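Local coordinates for protein Cfl (Pectobacterium brasiliense, PDB 7A9J) that is a coronafacic acid ligase that probably uses ATP to activate carboxylic acids for amide formation, as an AMP-binding enzyme of the adenylating ligase family, at residues N23-F28 against L55-I60; E265-T270 against H287-N292; E500-K505 against N522-L527. The protein carries 1 engineered substitution. All blocks are in the same frame, centred on the assembly; numbering follows the deposited sequence.

Overall arrangement
The three contacts follow one another in series along the chain, and none touches another. Contacts 1 and 2, with centres about 34 Å apart, each join two helices of the large AMP-binding part: 24-34 with 50-66, and 267-274 with 283-294. Contact 3 sets helix 524-530 on strand 500-503 of a separate four-stranded mixed sheet in the C-terminal domain, with its centre about 31 Å from the centre of contact 2 and 57 Å from that of contact 1, on the opposite side of the chain's centre from contact 1. In relatives the C-terminal domain turns as a unit during catalysis, so separate cores within the two parts are consistent with such movement.

Contact 1: residues N23-F28 against L55-I60; sequences NTFSSF and LLIQRI
Phe25 and Phe28 of helix 24-34 both reach across to a single residue of helix 50-66, the branched Ile57. The helix starts at Asn23, an N-cap whose OD1 accepts a bond from Ser26 N at 2.8 Å, with an N-H...O angle of 162°; the short amide side chain suits the place because it can satisfy an N-H that has no preceding helical carbonyl. Phe25 comes next to the partner helix. Its side chain slides past Ile57 in the opposite sense, and ring atom CE1 meets the CG2 branch at 3.7 Å. One turn on, Phe28 comes toward Ile57 from the opposite direction, its CE2 3.6 Å from Ile57 CD1. Both phenylalanines carry CG anti to the backbone N (chi1 172° and 171°), which sends the two rings out from the helix in similar directions. Because Ile57 branches at CB, CG2 can meet one ring while CD1, at the end of the CG1 arm, meets the other. Tyr90 of helix 83-95 touches both Phe28 and Ile57 and adds a third helix to the cluster. With these three side chains buried and meeting through hydrocarbon alone, the contact rests on dispersion and exclusion of water.

Contact 2: residues E265-T270 against H287-N292; sequences ENITET and HKIIKN
Ile267, Asn292 and Thr268, the three residues with most surface buried here, join the first turn of helix 267-274 to helix 283-294 through a direct and a water-mediated polar link beside an apolar one. Ile267 offers both branches. With CG1 anti to the backbone N (chi1 -179°), CG2 is left between the backbone N and the carbonyl carbon, from where it touches Asn292 ND2 at 3.6 Å and Ile289 CG1 at 4.0 Å. The CG1 branch lies against the end of Ile289, at 4.0 Å from its CD1, and the two isoleucines cross at about a right angle.

Thr268 turns its hydroxyl, not its methyl, to the partner. Asn292 ND2 donates to Thr268 OG1 over 3.2 Å, and the oxygen lies close to the plane of the amide, only 11° out of it. The N-H...O angle of 150° makes this a somewhat bent bond. The hydroxyl proton is spent on a water, 2.8 Å from Thr268 OG1, which in turn donates to Ile289 O at 2.7 Å. Thr268 OG1 is thus both acceptor and donor, and the water ties it to a backbone carbonyl of the other helix. A small hydroxyl residue fits where helices come this close, and asparagine supplies a short, flat donor.

Beyond the contact, Ile267 also packs on Leu234 and Leu259, while Ile289 reaches Phe326 of helix 316-326. Strand 278-281 separates the two helices in sequence and runs parallel to strands 230-233 and 306-311, the latter contributing Gly310 and Gly311 to the ligand pocket.

Contact 3: residues E500-K505 against N522-L527; sequences EYIFIK and NEYHLL
In the C-terminal domain, strand 500-503 of a four-stranded mixed sheet is covered by the start of helix 524-530, through a buried carboxylate-phenol pair and an apolar patch beside it. Glu500 and Tyr524 come from opposite directions. Tyr524 OH donates to Glu500 OE2 at a short 2.5 Å, meeting it on the syn side of the carboxylate and 16° out of its plane. OE2 approaches the tyrosine ring along its edge, close to the ring plane, and the carboxylate and ring planes are 22° apart, so the two flat groups are only moderately twisted against each other. Tyr524 reaches this far because its CG is anti to the backbone N (chi1 166°), and Glu500 meets it with an extended chain.

Further partners grip the pair: Arg466 holds Glu500 OE1 in a salt bridge through NH1 and binds Tyr524 OH through NH2, with Thr536 OG1 also on OE1 and Lys528 NZ on the phenol oxygen, and the two cations would probably stabilise the buried carboxylate and polarise the hydroxyl, strengthening its donation.

Ile502, two residues along the strand and on the same side, provides the apolar floor. Its CD1 lies 3.9 Å from Tyr524 CE1, the two side chains crossing obliquely, and 4.4 Å from Leu527 CB, while CG2 comes within 4.0 Å of Leu527 O. Beta-branched isoleucine suits a strand and touches both tyrosine and leucine.

Strand 500-503 is hydrogen-bonded to strand 464-473 through Ala469 and Ile471 and to strand 533-536 through Lys533 and Phe535. The alternate residues Tyr501 and Phe503 pack on helix 481-491, so helices 524-530 and 481-491 lie on the two faces of this sheet.

Contact 1: residues N23-F28 against L55-I60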
loop_
_atom_site.group_PDB
_atom_site.type_symbol
_atom_site.label_atom_id
_atom_site.label_comp_id
_atom_site.label_asym_id
_atom_site.label_seq_id
_atom_site.Cartn_x
_atom_site.Cartn_y
_atom_site.Cartn_z
ATOM N N ASN A 23 -8.902 -13.721 18.200
ATOM C CA ASN A 23 -8.268 -13.719 16.888
ATOM C C ASN A 23 -9.121 -12.937 15.876
ATOM O O ASN A 23 -10.212 -12.424 16.198
ATOM C CB ASN A 23 -7.992 -15.137 16.449
ATOM C CG ASN A 23 -9.248 -15.972 16.347
ATOM O OD1 ASN A 23 -10.333 -15.503 15.940
ATOM N ND2 ASN A 23 -9.105 -17.248 16.681
ATOM N N THR A 24 -8.623 -12.821 14.634
ATOM C CA THR A 24 -9.259 -11.916 13.665
ATOM C C THR A 24 -10.704 -12.362 13.364
ATOM O O THR A 24 -11.628 -11.547 13.319
ATOM C CB THR A 24 -8.409 -11.843 12.377
ATOM O OG1 THR A 24 -7.070 -11.417 12.738
ATOM C CG2 THR A 24 -9.057 -10.895 11.337
ATOM N N PHE A 25 -10.917 -13.652 13.095
ATOM C CA PHE A 25 -12.298 -14.058 12.846
ATOM C C PHE A 25 -13.181 -13.802 14.065
ATOM O O PHE A 25 -14.309 -13.295 13.932
ATOM C CB PHE A 25 -12.414 -15.542 12.442
ATOM C CG PHE A 25 -13.853 -15.981 12.389
ATOM C CD1 PHE A 25 -14.701 -15.523 11.382
ATOM C CD2 PHE A 25 -14.366 -16.816 13.369
ATOM C CE1 PHE A 25 -16.078 -15.855 11.390
ATOM C CE2 PHE A 25 -15.760 -17.173 13.327
ATOM C CZ PHE A 25 -16.555 -16.705 12.320
ATOM N N SER A 26 -12.712 -14.192 15.255
ATOM C CA SER A 26 -13.630 -14.096 16.384
ATOM C C SER A 26 -13.912 -12.635 16.721
ATOM O O SER A 26 -14.993 -12.311 17.214
ATOM C CB SER A 26 -13.085 -14.876 17.576
ATOM O OG SER A 26 -11.965 -14.196 18.105
ATOM N N SER A 27 -12.972 -11.726 16.423
ATOM C CA SER A 27 -13.254 -10.304 16.591
ATOM C C SER A 27 -14.313 -9.834 15.615
ATOM O O SER A 27 -15.165 -9.009 15.964
ATOM C CB SER A 27 -11.964 -9.477 16.394
ATOM O OG SER A 27 -11.113 -9.678 17.490
ATOM N N PHE A 28 -14.235 -10.290 14.363
ATOM C CA PHE A 28 -15.267 -9.956 13.412
ATOM C C PHE A 28 -16.626 -10.488 13.894
ATOM O O PHE A 28 -17.648 -9.788 13.843
ATOM C CB PHE A 28 -14.945 -10.561 12.024
ATOM C CG PHE A 28 -16.089 -10.420 11.106
ATOM C CD1 PHE A 28 -16.316 -9.211 10.528
ATOM C CD2 PHE A 28 -17.043 -11.481 10.934
ATOM C CE1 PHE A 28 -17.406 -9.000 9.698
ATOM C CE2 PHE A 28 -18.148 -11.287 10.146
ATOM C CZ PHE A 28 -18.353 -10.047 9.513
ATOM N N LEU A 55 -23.108 -14.946 8.041
ATOM C CA LEU A 55 -23.763 -16.157 7.547
ATOM C C LEU A 55 -23.042 -16.706 6.328
ATOM O O LEU A 55 -22.826 -17.917 6.249
ATOM C CB LEU A 55 -25.226 -15.904 7.205
ATOM C CG LEU A 55 -26.086 -15.574 8.423
ATOM C CD1 LEU A 55 -27.506 -15.616 7.942
ATOM C CD2 LEU A 55 -25.897 -16.593 9.523
ATOM N N LEU A 56 -22.624 -15.827 5.403
ATOM C CA LEU A 56 -21.878 -16.262 4.211
ATOM C C LEU A 56 -20.532 -16.900 4.589
ATOM O O LEU A 56 -20.160 -17.971 4.076
ATOM C CB LEU A 56 -21.633 -15.061 3.282
ATOM C CG LEU A 56 -20.751 -15.267 2.043
ATOM C CD1 LEU A 56 -21.414 -16.382 1.205
ATOM C CD2 LEU A 56 -20.703 -13.969 1.258
ATOM N N ILE A 57 -19.825 -16.274 5.534
ATOM C CA ILE A 57 -18.557 -16.813 6.024
ATOM C C ILE A 57 -18.759 -18.207 6.580
ATOM O O ILE A 57 -17.958 -19.128 6.327
ATOM C CB ILE A 57 -17.978 -15.892 7.114
ATOM C CG1 ILE A 57 -17.418 -14.655 6.455
ATOM C CG2 ILE A 57 -16.826 -16.618 7.843
ATOM C CD1 ILE A 57 -17.321 -13.462 7.429
ATOM N N GLN A 58 -19.824 -18.380 7.361
ATOM C CA GLN A 58 -20.108 -19.690 7.935
ATOM C C GLN A 58 -20.382 -20.730 6.860
ATOM O O GLN A 58 -19.891 -21.865 6.982
ATOM C CB GLN A 58 -21.278 -19.617 8.938
ATOM C CG GLN A 58 -20.844 -18.800 10.177
ATOM C CD GLN A 58 -22.023 -18.596 11.153
ATOM O OE1 GLN A 58 -23.185 -18.806 10.814
ATOM N NE2 GLN A 58 -21.704 -18.171 12.351
ATOM N N ARG A 59 -21.185 -20.380 5.818
ATOM C CA ARG A 59 -21.463 -21.334 4.741
ATOM C C ARG A 59 -20.169 -21.722 3.998
ATOM O O ARG A 59 -19.963 -22.922 3.686
ATOM C CB ARG A 59 -22.494 -20.770 3.762
ATOM C CG ARG A 59 -23.933 -20.775 4.294
ATOM C CD ARG A 59 -24.934 -20.555 3.162
ATOM N NE ARG A 59 -26.271 -20.897 3.661
ATOM C CZ ARG A 59 -27.106 -21.773 3.127
ATOM N NH1 ARG A 59 -28.284 -21.958 3.707
ATOM N NH2 ARG A 59 -26.798 -22.441 2.018
ATOM N N ILE A 60 -19.292 -20.742 3.759
ATOM C CA ILE A 60 -18.040 -21.043 3.062
ATOM C C ILE A 60 -17.200 -21.985 3.915
ATOM O O ILE A 60 -16.716 -23.019 3.433
ATOM C CB ILE A 60 -17.251 -19.769 2.699
ATOM C CG1 ILE A 60 -18.018 -18.865 1.714
ATOM C CG2 ILE A 60 -15.897 -20.192 2.051
ATOM C CD1 ILE A 60 -17.518 -17.354 1.774
#

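Contact 2: residues E265-T270 against H287-N292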
loop_
_atom_site.group_PDB
_atom_site.type_symbol
_atom_site.label_atom_id
_atom_site.label_comp_id
_atom_site.label_asym_id
_atom_site.label_seq_id
_atom_site.Cartn_x
_atom_site.Cartn_y
_atom_site.Cartn_z
ATOM N N GLU A 265 -11.208 3.388 -12.715
ATOM C CA GLU A 265 -10.991 4.202 -13.904
ATOM C C GLU A 265 -11.915 5.414 -13.923
ATOM O O GLU A 265 -11.537 6.467 -14.433
ATOM C CB GLU A 265 -11.189 3.374 -15.181
ATOM C CG GLU A 265 -10.171 2.251 -15.349
ATOM C CD GLU A 265 -10.604 1.172 -16.368
ATOM O OE1 GLU A 265 -9.847 0.181 -16.523
ATOM O OE2 GLU A 265 -11.686 1.305 -17.008
ATOM N N ASN A 266 -13.116 5.304 -13.365
ATOM C CA ASN A 266 -13.995 6.466 -13.329
ATOM C C ASN A 266 -14.056 7.040 -11.915
ATOM O O ASN A 266 -15.142 7.379 -11.426
ATOM C CB ASN A 266 -15.371 6.055 -13.864
ATOM C CG ASN A 266 -15.321 5.726 -15.343
ATOM O OD1 ASN A 266 -15.393 4.557 -15.738
ATOM N ND2 ASN A 266 -15.193 6.756 -16.172
ATOM N N ILE A 267 -12.883 7.203 -11.281
ATOM C CA ILE A 267 -12.831 7.378 -9.832
ATOM C C ILE A 267 -13.529 8.664 -9.405
ATOM O O ILE A 267 -14.166 8.701 -8.344
ATOM C CB ILE A 267 -11.377 7.316 -9.308
ATOM C CG1 ILE A 267 -11.338 7.470 -7.771
ATOM C CG2 ILE A 267 -10.498 8.358 -9.996
ATOM C CD1 ILE A 267 -11.984 6.288 -7.069
ATOM N N THR A 268 -13.370 9.751 -10.165
ATOM C CA THR A 268 -13.997 11.009 -9.758
ATOM C C THR A 268 -15.514 10.864 -9.671
ATOM O O THR A 268 -16.137 11.253 -8.675
ATOM C CB THR A 268 -13.625 12.138 -10.730
ATOM O OG1 THR A 268 -12.199 12.303 -10.702
ATOM C CG2 THR A 268 -14.279 13.437 -10.295
ATOM N N GLU A 269 -16.129 10.307 -10.717
ATOM C CA GLU A 269 -17.577 10.111 -10.687
ATOM C C GLU A 269 -17.977 9.087 -9.631
ATOM O O GLU A 269 -19.003 9.251 -8.964
ATOM C CB GLU A 269 -18.090 9.718 -12.067
ATOM C CG GLU A 269 -18.251 10.923 -13.016
ATOM C CD GLU A 269 -19.305 11.952 -12.546
ATOM O OE1 GLU A 269 -20.178 11.608 -11.711
ATOM O OE2 GLU A 269 -19.263 13.114 -13.019
ATOM N N THR A 270 -17.197 8.015 -9.482
ATOM C CA THR A 270 -17.473 7.037 -8.441
ATOM C C THR A 270 -17.456 7.668 -7.057
ATOM O O THR A 270 -18.297 7.339 -6.207
ATOM C CB THR A 270 -16.446 5.910 -8.548
ATOM O OG1 THR A 270 -16.648 5.271 -9.833
ATOM C CG2 THR A 270 -16.600 4.902 -7.378
ATOM N N HIS A 287 -2.565 11.314 -7.087
ATOM C CA HIS A 287 -2.143 12.171 -8.200
ATOM C C HIS A 287 -3.170 12.149 -9.321
ATOM O O HIS A 287 -3.493 13.192 -9.911
ATOM C CB HIS A 287 -0.785 11.702 -8.720
ATOM C CG HIS A 287 0.382 12.339 -8.033
ATOM N ND1 HIS A 287 1.347 11.606 -7.368
ATOM C CD2 HIS A 287 0.738 13.640 -7.890
ATOM C CE1 HIS A 287 2.236 12.428 -6.832
ATOM N NE2 HIS A 287 1.893 13.667 -7.138
ATOM N N LYS A 288 -3.690 10.956 -9.635
ATOM C CA LYS A 288 -4.707 10.840 -10.674
ATOM C C LYS A 288 -5.985 11.554 -10.275
ATOM O O LYS A 288 -6.617 12.220 -11.101
ATOM C CB LYS A 288 -5.012 9.377 -10.953
ATOM C CG LYS A 288 -3.797 8.594 -11.435
ATOM C CD LYS A 288 -3.988 7.082 -11.262
ATOM C CE LYS A 288 -4.387 6.430 -12.571
ATOM N NZ LYS A 288 -3.332 5.487 -13.048
ATOM N N ILE A 289 -6.372 11.437 -9.005
ATOM C CA ILE A 289 -7.569 12.122 -8.548
ATOM C C ILE A 289 -7.404 13.639 -8.717
ATOM O O ILE A 289 -8.310 14.334 -9.202
ATOM C CB ILE A 289 -7.857 11.668 -7.109
ATOM C CG1 ILE A 289 -8.422 10.222 -7.198
ATOM C CG2 ILE A 289 -8.874 12.561 -6.443
ATOM C CD1 ILE A 289 -8.519 9.515 -5.874
ATOM N N ILE A 290 -6.217 14.144 -8.399
ATOM C CA ILE A 290 -5.915 15.564 -8.563
ATOM C C ILE A 290 -6.001 15.947 -10.029
ATOM O O ILE A 290 -6.591 16.972 -10.396
ATOM C CB ILE A 290 -4.522 15.873 -7.993
ATOM C CG1 ILE A 290 -4.523 15.681 -6.469
ATOM C CG2 ILE A 290 -4.007 17.280 -8.457
ATOM C CD1 ILE A 290 -3.125 15.639 -5.873
ATOM N N LYS A 291 -5.399 15.129 -10.891
ATOM C CA LYS A 291 -5.335 15.494 -12.297
ATOM C C LYS A 291 -6.718 15.519 -12.937
ATOM O O LYS A 291 -6.979 16.345 -13.812
ATOM C CB LYS A 291 -4.417 14.534 -13.044
ATOM C CG LYS A 291 -4.180 14.994 -14.492
ATOM C CD LYS A 291 -3.172 14.135 -15.246
ATOM C CE LYS A 291 -1.767 14.707 -15.158
ATOM N NZ LYS A 291 -0.943 14.190 -16.281
ATOM N N ASN A 292 -7.624 14.647 -12.497
ATOM C CA ASN A 292 -8.970 14.629 -13.064
ATOM C C ASN A 292 -9.713 15.941 -12.818
ATOM O O ASN A 292 -10.554 16.340 -13.632
ATOM C CB ASN A 292 -9.757 13.460 -12.485
ATOM C CG ASN A 292 -9.202 12.128 -12.921
ATOM O OD1 ASN A 292 -8.351 12.057 -13.818
ATOM N ND2 ASN A 292 -9.687 11.056 -12.298
HETATM O O HOH W 1 -10.956 14.203 -9.125
#

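Contact 3: residues E500-K505 against N522-L527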
loop_
_atom_site.group_PDB
_atom_site.type_symbol
_atom_site.label_atom_id
_atom_site.label_comp_id
_atom_site.label_asym_id
_atom_site.label_seq_id
_atom_site.Cartn_x
_atom_site.Cartn_y
_atom_site.Cartn_z
ATOM N N GLU A 500 24.320 23.736 -11.020
ATOM C CA GLU A 500 23.839 23.894 -12.379
ATOM C C GLU A 500 22.340 23.662 -12.413
ATOM O O GLU A 500 21.818 22.844 -11.662
ATOM C CB GLU A 500 24.538 22.900 -13.276
ATOM C CG GLU A 500 24.170 22.942 -14.707
ATOM C CD GLU A 500 25.114 22.044 -15.483
ATOM O OE1 GLU A 500 26.336 22.304 -15.463
ATOM O OE2 GLU A 500 24.643 21.048 -16.047
ATOM N N TYR A 501 21.668 24.387 -13.295
ATOM C CA TYR A 501 20.222 24.327 -13.470
ATOM C C TYR A 501 19.922 23.910 -14.906
ATOM O O TYR A 501 20.472 24.492 -15.851
ATOM C CB TYR A 501 19.612 25.711 -13.147
ATOM C CG TYR A 501 19.817 26.085 -11.708
ATOM C CD1 TYR A 501 19.143 25.393 -10.716
ATOM C CD2 TYR A 501 20.686 27.096 -11.324
ATOM C CE1 TYR A 501 19.300 25.688 -9.393
ATOM C CE2 TYR A 501 20.847 27.419 -9.963
ATOM C CZ TYR A 501 20.145 26.684 -9.010
ATOM O OH TYR A 501 20.260 26.910 -7.659
ATOM N N ILE A 502 19.086 22.887 -15.070
ATOM C CA ILE A 502 18.621 22.460 -16.382
ATOM C C ILE A 502 17.128 22.745 -16.446
ATOM O O ILE A 502 16.336 22.104 -15.750
ATOM C CB ILE A 502 18.924 20.979 -16.641
ATOM C CG1 ILE A 502 20.441 20.733 -16.586
ATOM C CG2 ILE A 502 18.418 20.561 -18.035
ATOM C CD1 ILE A 502 20.861 19.278 -16.768
ATOM N N PHE A 503 16.736 23.723 -17.251
ATOM C CA PHE A 503 15.328 24.068 -17.385
ATOM C C PHE A 503 14.723 23.191 -18.468
ATOM O O PHE A 503 15.201 23.187 -19.609
ATOM C CB PHE A 503 15.131 25.547 -17.730
ATOM C CG PHE A 503 15.584 26.481 -16.654
ATOM C CD1 PHE A 503 16.929 26.809 -16.527
ATOM C CD2 PHE A 503 14.680 27.023 -15.761
ATOM C CE1 PHE A 503 17.360 27.661 -15.525
ATOM C CE2 PHE A 503 15.101 27.886 -14.766
ATOM C CZ PHE A 503 16.447 28.206 -14.648
ATOM N N ILE A 504 13.664 22.471 -18.118
ATOM C CA ILE A 504 12.933 21.630 -19.054
ATOM C C ILE A 504 11.463 21.699 -18.655
ATOM O O ILE A 504 11.140 21.641 -17.464
ATOM C CB ILE A 504 13.479 20.185 -19.048
ATOM C CG1 ILE A 504 12.962 19.403 -20.248
ATOM C CG2 ILE A 504 13.136 19.467 -17.764
ATOM C CD1 ILE A 504 13.571 18.025 -20.369
ATOM N N LYS A 505 10.568 21.887 -19.616
ATOM C CA LYS A 505 9.190 22.119 -19.193
ATOM C C LYS A 505 8.384 20.837 -19.074
ATOM O O LYS A 505 7.195 20.896 -18.755
ATOM C CB LYS A 505 8.507 23.135 -20.108
ATOM C CG LYS A 505 9.030 24.541 -19.812
ATOM C CD LYS A 505 8.227 25.671 -20.422
ATOM C CE LYS A 505 8.876 26.993 -20.038
ATOM N NZ LYS A 505 10.373 26.879 -20.090
ATOM N N ASN A 522 22.444 9.417 -15.372
ATOM C CA ASN A 522 23.019 8.700 -16.504
ATOM C C ASN A 522 22.673 9.365 -17.819
ATOM O O ASN A 522 23.449 9.240 -18.773
ATOM C CB ASN A 522 22.529 7.245 -16.512
ATOM C CG ASN A 522 23.290 6.371 -15.526
ATOM O OD1 ASN A 522 24.413 6.687 -15.152
ATOM N ND2 ASN A 522 22.679 5.261 -15.100
ATOM N N GLU A 523 21.602 10.174 -17.839
ATOM C CA GLU A 523 21.149 10.879 -19.032
ATOM C C GLU A 523 21.437 12.369 -18.991
ATOM O O GLU A 523 20.807 13.145 -19.735
ATOM C CB GLU A 523 19.639 10.644 -19.195
ATOM C CG GLU A 523 19.298 9.179 -19.156
ATOM C CD GLU A 523 19.895 8.440 -20.334
ATOM O OE1 GLU A 523 20.381 7.298 -20.157
ATOM O OE2 GLU A 523 19.894 9.020 -21.443
ATOM N N TYR A 524 22.392 12.776 -18.137
ATOM C CA TYR A 524 22.707 14.183 -17.912
ATOM C C TYR A 524 23.024 14.938 -19.194
ATOM O O TYR A 524 22.505 16.042 -19.420
ATOM C CB TYR A 524 23.874 14.252 -16.935
ATOM C CG TYR A 524 24.557 15.599 -16.841
ATOM C CD1 TYR A 524 23.870 16.720 -16.385
ATOM C CD2 TYR A 524 25.902 15.736 -17.162
ATOM C CE1 TYR A 524 24.506 17.960 -16.280
ATOM C CE2 TYR A 524 26.550 16.978 -17.049
ATOM C CZ TYR A 524 25.840 18.080 -16.615
ATOM O OH TYR A 524 26.454 19.319 -16.501
ATOM N N HIS A 525 23.918 14.380 -20.044
ATOM C CA HIS A 525 24.246 15.048 -21.301
ATOM C C HIS A 525 23.051 15.100 -22.247
ATOM O O HIS A 525 22.853 16.123 -22.920
ATOM C CB HIS A 525 25.459 14.373 -21.944
ATOM C CG HIS A 525 26.607 14.289 -20.997
ATOM N ND1 HIS A 525 27.377 15.387 -20.691
ATOM C CD2 HIS A 525 27.036 13.286 -20.194
ATOM C CE1 HIS A 525 28.273 15.054 -19.784
ATOM N NE2 HIS A 525 28.095 13.783 -19.475
ATOM N N LEU A 526 22.246 14.033 -22.308
ATOM C CA LEU A 526 21.012 14.086 -23.096
ATOM C C LEU A 526 20.101 15.195 -22.575
ATOM O O LEU A 526 19.638 16.051 -23.343
ATOM C CB LEU A 526 20.288 12.741 -23.070
ATOM C CG LEU A 526 18.967 12.766 -23.869
ATOM C CD1 LEU A 526 19.195 12.958 -25.352
ATOM C CD2 LEU A 526 18.221 11.480 -23.585
ATOM N N LEU A 527 19.881 15.220 -21.259
ATOM C CA LEU A 527 19.024 16.246 -20.656
ATOM C C LEU A 527 19.492 17.638 -21.042
ATOM O O LEU A 527 18.693 18.468 -21.487
ATOM C CB LEU A 527 18.990 16.083 -19.134
ATOM C CG LEU A 527 18.178 14.906 -18.574
ATOM C CD1 LEU A 527 18.434 14.777 -17.070
ATOM C CD2 LEU A 527 16.670 14.971 -18.865
#